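Local coordinates for AlkD2 (Streptococcus mutans, PDB 6M9M), which belongs to the HEAT-like repeat family of DNA glycosylases and binds inosine-5'-monophosphate, although its biological function is not known, at residues L45-D50 with Y57-F62; E145-I150 with D178-E183; A151-K154 with Y160-K163. All coordinates share one frame; numbering follows the deposited sequence.

Interaction 1 (L45-D50 with Y57-F62); sequences LAYQSD and YAVFLF
Ala58 O accepts the backbone hydrogen bond of Phe62 N at 2.9 Å, and this turn of helix 52-65 presents both side chains to Tyr47 of the preceding helix. The Ala58 methyl fits closely against the backbone: its CB lies 3.5 Å from Tyr47 N and meets the edge of the tyrosine ring near its plane. With CG anti to the backbone N (chi1 -172°), Tyr47 carries its ring alongside Val59, the two side chains pointing the same way, and CE1 comes within 3.8 Å of Val59 CG2. The Phe62 side chain runs across that of Tyr47 at about a right angle, placing CZ 3.9 Å from Tyr47 CB, while the ring planes are inclined at 56°, neither stacked nor edge-to-face. One residue back, Ala46 CB packs 3.8 Å from Ala58 CB and also touches the edge of the Tyr57 ring, whose hydroxyl is hydrogen-bonded to Asp30. The two alanines allow the backbones to come close, with Tyr47 CA and Ala58 CA 5.3 Å apart. Phe44 and Phe74 meet the Phe62 ring as well, extending the aromatic core. Such close packing of consecutive helices, 36-47 and 52-65, is consistent with the HEAT-like repeat build of this family.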
loop_
_atom_site.group_PDB
_atom_site.type_symbol
_atom_site.label_atom_id
_atom_site.label_comp_id
_atom_site.label_asym_id
_atom_site.label_seq_id
_atom_site.Cartn_x
_atom_site.Cartn_y
_atom_site.Cartn_z
ATOM N N LEU A 45 -8.946 -18.215 -5.012
ATOM C CA LEU A 45 -10.359 -18.434 -5.303
ATOM C C LEU A 45 -11.202 -17.272 -4.799
ATOM O O LEU A 45 -12.096 -16.790 -5.506
ATOM C CB LEU A 45 -10.839 -19.753 -4.704
ATOM C CG LEU A 45 -12.247 -20.166 -5.143
ATOM C CD1 LEU A 45 -12.333 -20.424 -6.643
ATOM C CD2 LEU A 45 -12.674 -21.398 -4.339
ATOM N N ALA A 46 -10.917 -16.786 -3.593
ATOM C CA ALA A 46 -11.676 -15.665 -3.056
ATOM C C ALA A 46 -11.469 -14.399 -3.887
ATOM O O ALA A 46 -12.396 -13.596 -4.041
ATOM C CB ALA A 46 -11.301 -15.427 -1.596
ATOM N N TYR A 47 -10.260 -14.194 -4.420
ATOM C CA TYR A 47 -9.982 -12.991 -5.196
ATOM C C TYR A 47 -10.775 -12.963 -6.499
ATOM O O TYR A 47 -10.984 -11.885 -7.061
ATOM C CB TYR A 47 -8.459 -12.793 -5.416
ATOM C CG TYR A 47 -8.214 -11.435 -6.050
ATOM C CD1 TYR A 47 -8.423 -10.272 -5.315
ATOM C CD2 TYR A 47 -7.879 -11.310 -7.389
ATOM C CE1 TYR A 47 -8.302 -9.029 -5.895
ATOM C CE2 TYR A 47 -7.733 -10.058 -7.965
ATOM C CZ TYR A 47 -7.975 -8.926 -7.222
ATOM O OH TYR A 47 -7.856 -7.688 -7.810
ATOM N N GLN A 48 -11.267 -14.105 -6.966
ATOM C CA GLN A 48 -12.121 -14.104 -8.141
ATOM C C GLN A 48 -13.567 -13.733 -7.852
ATOM O O GLN A 48 -14.350 -13.581 -8.796
ATOM C CB GLN A 48 -12.076 -15.457 -8.819
ATOM C CG GLN A 48 -10.783 -15.662 -9.570
ATOM C CD GLN A 48 -10.436 -14.464 -10.454
ATOM O OE1 GLN A 48 -11.222 -14.088 -11.333
ATOM N NE2 GLN A 48 -9.276 -13.837 -10.192
ATOM N N SER A 49 -13.938 -13.557 -6.595
ATOM C CA SER A 49 -15.315 -13.227 -6.268
ATOM C C SER A 49 -15.734 -11.911 -6.905
ATOM O O SER A 49 -14.955 -10.958 -6.984
ATOM C CB SER A 49 -15.440 -13.112 -4.753
ATOM O OG SER A 49 -16.749 -12.735 -4.374
ATOM N N ASP A 50 -16.991 -11.848 -7.335
ATOM C CA ASP A 50 -17.595 -10.590 -7.755
ATOM C C ASP A 50 -18.112 -9.769 -6.572
ATOM O O ASP A 50 -18.706 -8.709 -6.784
ATOM C CB ASP A 50 -18.680 -10.809 -8.815
ATOM C CG ASP A 50 -19.839 -11.641 -8.329
ATOM O OD1 ASP A 50 -19.903 -11.950 -7.122
ATOM O OD2 ASP A 50 -20.694 -11.986 -9.179
ATOM N N TYR A 57 -10.893 -9.390 1.657
ATOM C CA TYR A 57 -10.434 -10.523 2.465
ATOM C C TYR A 57 -9.268 -11.242 1.792
ATOM O O TYR A 57 -8.249 -11.542 2.426
ATOM C CB TYR A 57 -11.635 -11.450 2.697
ATOM C CG TYR A 57 -11.305 -12.846 3.146
ATOM C CD1 TYR A 57 -11.074 -13.841 2.220
ATOM C CD2 TYR A 57 -11.216 -13.173 4.496
ATOM C CE1 TYR A 57 -10.779 -15.128 2.605
ATOM C CE2 TYR A 57 -10.922 -14.471 4.895
ATOM C CZ TYR A 57 -10.689 -15.441 3.938
ATOM O OH TYR A 57 -10.393 -16.739 4.274
ATOM N N ALA A 58 -9.404 -11.522 0.494
ATOM C CA ALA A 58 -8.368 -12.243 -0.236
ATOM C C ALA A 58 -7.058 -11.472 -0.264
ATOM O O ALA A 58 -5.978 -12.074 -0.183
ATOM C CB ALA A 58 -8.834 -12.514 -1.665
ATOM N N VAL A 59 -7.131 -10.149 -0.431
ATOM C CA VAL A 59 -5.919 -9.335 -0.483
ATOM C C VAL A 59 -5.246 -9.266 0.881
ATOM O O VAL A 59 -4.012 -9.262 0.966
ATOM C CB VAL A 59 -6.201 -7.965 -1.119
ATOM C CG1 VAL A 59 -4.957 -7.104 -1.131
ATOM C CG2 VAL A 59 -6.733 -8.156 -2.547
ATOM N N PHE A 60 -6.022 -9.230 1.971
ATOM C CA PHE A 60 -5.396 -9.384 3.282
ATOM C C PHE A 60 -4.647 -10.717 3.365
ATOM O O PHE A 60 -3.526 -10.781 3.883
ATOM C CB PHE A 60 -6.411 -9.255 4.432
ATOM C CG PHE A 60 -6.821 -7.832 4.747
ATOM C CD1 PHE A 60 -5.887 -6.917 5.203
ATOM C CD2 PHE A 60 -8.139 -7.423 4.625
ATOM C CE1 PHE A 60 -6.261 -5.609 5.504
ATOM C CE2 PHE A 60 -8.514 -6.123 4.934
ATOM C CZ PHE A 60 -7.574 -5.218 5.378
ATOM N N LEU A 61 -5.263 -11.807 2.887
ATOM C CA LEU A 61 -4.563 -13.091 2.860
ATOM C C LEU A 61 -3.274 -13.021 2.046
ATOM O O LEU A 61 -2.232 -13.522 2.475
ATOM C CB LEU A 61 -5.461 -14.201 2.322
ATOM C CG LEU A 61 -6.593 -14.728 3.198
ATOM C CD1 LEU A 61 -7.318 -15.835 2.421
ATOM C CD2 LEU A 61 -6.064 -15.249 4.515
ATOM N N PHE A 62 -3.325 -12.404 0.861
ATOM C CA PHE A 62 -2.116 -12.265 0.064
ATOM C C PHE A 62 -1.020 -11.572 0.876
ATOM O O PHE A 62 0.139 -11.987 0.854
ATOM C CB PHE A 62 -2.368 -11.462 -1.221
ATOM C CG PHE A 62 -3.222 -12.155 -2.269
ATOM C CD1 PHE A 62 -3.178 -13.537 -2.488
ATOM C CD2 PHE A 62 -4.051 -11.394 -3.086
ATOM C CE1 PHE A 62 -3.962 -14.123 -3.500
ATOM C CE2 PHE A 62 -4.829 -11.974 -4.063
ATOM C CZ PHE A 62 -4.795 -13.335 -4.271
#

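Interaction 2 (E145-I150 with D178-E183); sequences EAIRRI and DLVKIE
A small apolar helix-helix contact centred on Ile147 joins helix 143-151 to helix 177-185 near the C-terminal end of the fold, with Leu179, Val180 and Glu183 receiving the isoleucine. The short segments run roughly in the same direction, at 33° to each other, and their axes come no closer than 10.7 Å, a fairly wide separation spanned chiefly by Ile147. It does this with both branches. The Ile147 side chain crosses that of Leu179 at about a right angle, with Ile147 CD1 3.7 Å from Leu179 CB and 4.0 Å from Val180 CG2. The Ile147 and Glu183 side chains slide past each other in opposite directions, bringing Ile147 CG2 3.6 Å from Glu183 CG; the aliphatic part of the glutamate thus serves as packing surface, while its OE2 is hydrogen-bonded to Trp187 NE1. The two helices are separated in the chain by helix 159-175, whose Ile172 touches Val180, and this lateral packing of similarly directed helices is consistent with the layered, HEAT-like build of the family. Away from Ile147, helix 143-151 carries a salt-bridge network. Glu145 OE1 accepts Arg149 NH1 through its anti lone pair at 2.9 Å, and takes Arg148 NH2 on the syn side, tilted out of the carboxylate plane. Arg149 NH1 additionally reaches Glu145 O at 3.1 Å, while its NE forms a salt bridge with Asp112, linking the helix to helix 108-115.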
loop_
_atom_site.group_PDB
_atom_site.type_symbol
_atom_site.label_atom_id
_atom_site.label_comp_id
_atom_site.label_asym_id
_atom_site.label_seq_id
_atom_site.Cartn_x
_atom_site.Cartn_y
_atom_site.Cartn_z
ATOM N N GLU A 145 15.925 8.467 3.806
ATOM C CA GLU A 145 15.683 7.337 2.911
ATOM C C GLU A 145 14.213 7.210 2.535
ATOM O O GLU A 145 13.902 6.633 1.485
ATOM C CB GLU A 145 16.174 6.033 3.533
ATOM C CG GLU A 145 17.676 5.943 3.727
ATOM C CD GLU A 145 18.459 5.880 2.427
ATOM O OE1 GLU A 145 17.956 5.329 1.428
ATOM O OE2 GLU A 145 19.602 6.380 2.410
ATOM N N ALA A 146 13.318 7.747 3.362
ATOM C CA ALA A 146 11.913 7.861 2.999
ATOM C C ALA A 146 11.684 9.092 2.139
ATOM O O ALA A 146 11.049 9.010 1.089
ATOM C CB ALA A 146 11.058 7.920 4.262
ATOM N N ILE A 147 12.189 10.248 2.577
ATOM C CA ILE A 147 11.937 11.494 1.857
ATOM C C ILE A 147 12.402 11.375 0.409
ATOM O O ILE A 147 11.692 11.772 -0.524
ATOM C CB ILE A 147 12.606 12.673 2.591
ATOM C CG1 ILE A 147 11.920 12.908 3.941
ATOM C CG2 ILE A 147 12.571 13.930 1.736
ATOM C CD1 ILE A 147 12.680 13.852 4.857
ATOM N N ARG A 148 13.610 10.837 0.193
ATOM C CA ARG A 148 14.150 10.769 -1.162
ATOM C C ARG A 148 13.284 9.885 -2.050
ATOM O O ARG A 148 13.007 10.221 -3.210
ATOM C CB ARG A 148 15.591 10.245 -1.149
ATOM C CG ARG A 148 16.208 10.125 -2.537
ATOM C CD ARG A 148 17.575 9.461 -2.525
ATOM N NE ARG A 148 17.493 8.001 -2.482
ATOM C CZ ARG A 148 17.812 7.251 -1.429
ATOM N NH1 ARG A 148 18.244 7.805 -0.305
ATOM N NH2 ARG A 148 17.705 5.932 -1.506
ATOM N N ARG A 149 12.849 8.743 -1.520
ATOM C CA ARG A 149 12.072 7.801 -2.314
ATOM C C ARG A 149 10.714 8.378 -2.684
ATOM O O ARG A 149 10.251 8.204 -3.813
ATOM C CB ARG A 149 11.885 6.497 -1.538
ATOM C CG ARG A 149 13.112 5.617 -1.569
ATOM C CD ARG A 149 12.904 4.328 -0.746
ATOM N NE ARG A 149 13.941 3.371 -1.084
ATOM C CZ ARG A 149 15.156 3.367 -0.551
ATOM N NH1 ARG A 149 15.462 4.229 0.414
ATOM N NH2 ARG A 149 16.051 2.489 -0.985
ATOM N N ILE A 150 10.064 9.051 -1.740
ATOM C CA ILE A 150 8.755 9.632 -1.995
ATOM C C ILE A 150 8.881 10.794 -2.971
ATOM O O ILE A 150 8.116 10.914 -3.942
ATOM C CB ILE A 150 8.112 10.081 -0.671
ATOM C CG1 ILE A 150 7.847 8.898 0.250
ATOM C CG2 ILE A 150 6.813 10.832 -0.952
ATOM C CD1 ILE A 150 7.714 9.295 1.723
ATOM N N ASP A 178 12.822 20.070 9.530
ATOM C CA ASP A 178 14.094 20.504 8.968
ATOM C C ASP A 178 14.423 19.732 7.692
ATOM O O ASP A 178 14.809 20.316 6.677
ATOM C CB ASP A 178 15.216 20.352 10.010
ATOM C CG ASP A 178 14.991 21.199 11.267
ATOM O OD1 ASP A 178 14.355 22.264 11.181
ATOM O OD2 ASP A 178 15.470 20.802 12.351
ATOM N N LEU A 179 14.238 18.413 7.711
ATOM C CA LEU A 179 14.632 17.618 6.553
ATOM C C LEU A 179 13.689 17.834 5.373
ATOM O O LEU A 179 14.128 17.831 4.217
ATOM C CB LEU A 179 14.671 16.142 6.923
ATOM C CG LEU A 179 15.673 15.759 8.008
ATOM C CD1 LEU A 179 15.544 14.277 8.311
ATOM C CD2 LEU A 179 17.067 16.113 7.546
ATOM N N VAL A 180 12.390 17.980 5.628
ATOM C CA VAL A 180 11.471 18.207 4.514
ATOM C C VAL A 180 11.725 19.579 3.896
ATOM O O VAL A 180 11.709 19.731 2.669
ATOM C CB VAL A 180 10.008 17.986 4.945
ATOM C CG1 VAL A 180 9.044 18.338 3.820
ATOM C CG2 VAL A 180 9.810 16.528 5.355
ATOM N N LYS A 181 12.008 20.591 4.726
ATOM C CA LYS A 181 12.328 21.916 4.203
ATOM C C LYS A 181 13.526 21.856 3.260
ATOM O O LYS A 181 13.499 22.426 2.165
ATOM C CB LYS A 181 12.580 22.870 5.373
ATOM C CG LYS A 181 12.960 24.299 5.002
ATOM C CD LYS A 181 13.039 25.187 6.255
ATOM C CE LYS A 181 13.472 26.613 5.934
ATOM N NZ LYS A 181 13.470 27.459 7.159
ATOM N N ILE A 182 14.582 21.152 3.663
ATOM C CA ILE A 182 15.758 21.023 2.809
ATOM C C ILE A 182 15.403 20.365 1.481
ATOM O O ILE A 182 15.857 20.798 0.417
ATOM C CB ILE A 182 16.868 20.257 3.551
ATOM C CG1 ILE A 182 17.456 21.128 4.659
ATOM C CG2 ILE A 182 17.953 19.803 2.578
ATOM C CD1 ILE A 182 18.310 20.364 5.632
ATOM N N GLU A 183 14.608 19.295 1.519
ATOM C CA GLU A 183 14.217 18.635 0.280
ATOM C C GLU A 183 13.431 19.583 -0.621
ATOM O O GLU A 183 13.729 19.712 -1.813
ATOM C CB GLU A 183 13.396 17.385 0.603
ATOM C CG GLU A 183 12.751 16.725 -0.602
ATOM C CD GLU A 183 13.751 16.172 -1.594
ATOM O OE1 GLU A 183 14.841 15.721 -1.171
ATOM O OE2 GLU A 183 13.443 16.191 -2.799
#

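Interaction 3 (A151-K154 with Y160-K163); sequences ADLK and YVRK
Leu153 and Val161 make the apolar part of this contact, in which the turn leaving helix 143-151 folds against the first turns of helix 159-175. Leu153 CD2 lies 4.0 Å from Val161 CG1, the two side chains meeting at a slant. The valine offers this branch because CG1 stands anti to its own backbone N (chi1 175°). Besides this apolar pair, Arg162 CD lies 4.2 Å from Lys154 O, a van der Waals approach of the arginine's aliphatic chain to a backbone carbonyl. Hydrogen bonding is confined to either partner or leads outward. Ala151 to Lys154 form a type I beta turn, closed by Lys154 N giving a bond to Ala151 O at 3.0 Å. Lys154 NZ curls back to the same oxygen, but at 3.5 Å that bond is weak; the lysine also makes a cation-pi interaction with Trp187. The guanidinium group of Arg162 looks beyond the turn: NE, bound to Gln196 OE1, NH1, bound to Asp156 O in the connecting loop, and NH2 are all hydrogen-bonded, which should hold the group in place. At the start of helix 159-175, Ser158 OG is hydrogen-bonded to Val161 N. Helix 120-129 flanks the apolar pair, with Thr127 touching Leu153 and Arg124 touching Val161, whereas helix 192-201 packs against Lys154 through Ile194 and against Arg162 through Glu193 and Val197.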
loop_
_atom_site.group_PDB
_atom_site.type_symbol
_atom_site.label_atom_id
_atom_site.label_comp_id
_atom_site.label_asym_id
_atom_site.label_seq_id
_atom_site.Cartn_x
_atom_site.Cartn_y
_atom_site.Cartn_z
ATOM N N ALA A 151 9.861 11.674 -2.734
ATOM C CA ALA A 151 10.010 12.877 -3.552
ATOM C C ALA A 151 10.359 12.540 -4.997
ATOM O O ALA A 151 10.061 13.341 -5.891
ATOM C CB ALA A 151 11.071 13.793 -2.936
ATOM N N ASP A 152 10.949 11.364 -5.249
ATOM C CA ASP A 152 11.213 10.951 -6.615
ATOM C C ASP A 152 9.943 10.841 -7.451
ATOM O O ASP A 152 10.022 10.846 -8.685
ATOM C CB ASP A 152 11.899 9.582 -6.667
ATOM C CG ASP A 152 13.357 9.612 -6.267
ATOM O OD1 ASP A 152 14.008 10.662 -6.422
ATOM O OD2 ASP A 152 13.862 8.542 -5.833
ATOM N N LEU A 153 8.781 10.681 -6.817
ATOM C CA LEU A 153 7.513 10.558 -7.516
ATOM C C LEU A 153 6.750 11.874 -7.608
ATOM O O LEU A 153 5.569 11.877 -7.986
ATOM C CB LEU A 153 6.655 9.459 -6.885
ATOM C CG LEU A 153 6.993 8.018 -7.275
ATOM C CD1 LEU A 153 8.365 7.583 -6.819
ATOM C CD2 LEU A 153 5.926 7.074 -6.740
ATOM N N LYS A 154 7.417 13.006 -7.335
ATOM C CA LYS A 154 6.735 14.306 -7.372
ATOM C C LYS A 154 6.280 14.719 -8.772
ATOM O O LYS A 154 5.417 15.600 -8.890
ATOM C CB LYS A 154 7.635 15.390 -6.778
ATOM C CG LYS A 154 8.896 15.673 -7.572
ATOM C CD LYS A 154 9.893 16.460 -6.736
ATOM C CE LYS A 154 11.152 16.765 -7.525
ATOM N NZ LYS A 154 11.945 15.523 -7.787
ATOM N N TYR A 160 -3.774 10.427 -8.572
ATOM C CA TYR A 160 -3.952 9.525 -7.441
ATOM C C TYR A 160 -2.628 9.282 -6.742
ATOM O O TYR A 160 -2.537 9.346 -5.515
ATOM C CB TYR A 160 -4.547 8.228 -7.999
ATOM C CG TYR A 160 -4.912 7.107 -7.032
ATOM C CD1 TYR A 160 -5.903 7.275 -6.077
ATOM C CD2 TYR A 160 -4.356 5.840 -7.174
ATOM C CE1 TYR A 160 -6.287 6.219 -5.241
ATOM C CE2 TYR A 160 -4.732 4.795 -6.365
ATOM C CZ TYR A 160 -5.694 4.982 -5.398
ATOM O OH TYR A 160 -6.062 3.895 -4.615
ATOM N N VAL A 161 -1.584 8.999 -7.516
ATOM C CA VAL A 161 -0.251 8.853 -6.947
ATOM C C VAL A 161 0.196 10.155 -6.292
ATOM O O VAL A 161 0.696 10.160 -5.162
ATOM C CB VAL A 161 0.750 8.376 -8.014
ATOM C CG1 VAL A 161 2.164 8.347 -7.428
ATOM C CG2 VAL A 161 0.380 6.981 -8.526
ATOM N N ARG A 162 0.060 11.280 -7.006
ATOM C CA ARG A 162 0.600 12.542 -6.501
ATOM C C ARG A 162 -0.023 12.950 -5.172
ATOM O O ARG A 162 0.656 13.530 -4.322
ATOM C CB ARG A 162 0.437 13.666 -7.521
ATOM C CG ARG A 162 1.262 13.500 -8.778
ATOM C CD ARG A 162 1.320 14.771 -9.603
ATOM N NE ARG A 162 0.011 15.279 -10.006
ATOM C CZ ARG A 162 -0.667 14.902 -11.088
ATOM N NH1 ARG A 162 -0.189 13.975 -11.901
ATOM N NH2 ARG A 162 -1.840 15.463 -11.366
ATOM N N LYS A 163 -1.319 12.678 -4.975
ATOM C CA LYS A 163 -1.934 13.012 -3.695
ATOM C C LYS A 163 -1.302 12.210 -2.568
ATOM O O LYS A 163 -1.039 12.744 -1.487
ATOM C CB LYS A 163 -3.438 12.775 -3.762
ATOM C CG LYS A 163 -4.146 13.801 -4.635
ATOM C CD LYS A 163 -5.639 13.578 -4.682
ATOM C CE LYS A 163 -6.339 14.742 -5.365
ATOM N NZ LYS A 163 -7.807 14.537 -5.449
#

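Overall arrangement
Along the chain, interaction 1 is complete before either of the others begins, and it lies across the chain's centre from both: its centre is 36 Å from that of interaction 2 and 28 Å from that of interaction 3. Interactions 2 and 3 are neighbours, with centres 13 Å apart, and Glu183 OE2 touches Ala151 CB at 3.4 Å. They draw on three successive helices, 143-151, 159-175 and 177-185: interaction 3 lies in the first connection, within the stretch of chain that interaction 2 spans, and interaction 2 packs the first helix against the third. Val161's side chain is about 13 Å from the bound nucleotide and Val59's about 10 Å from that of Arg86 in its pocket, so none of the contacts forms the site.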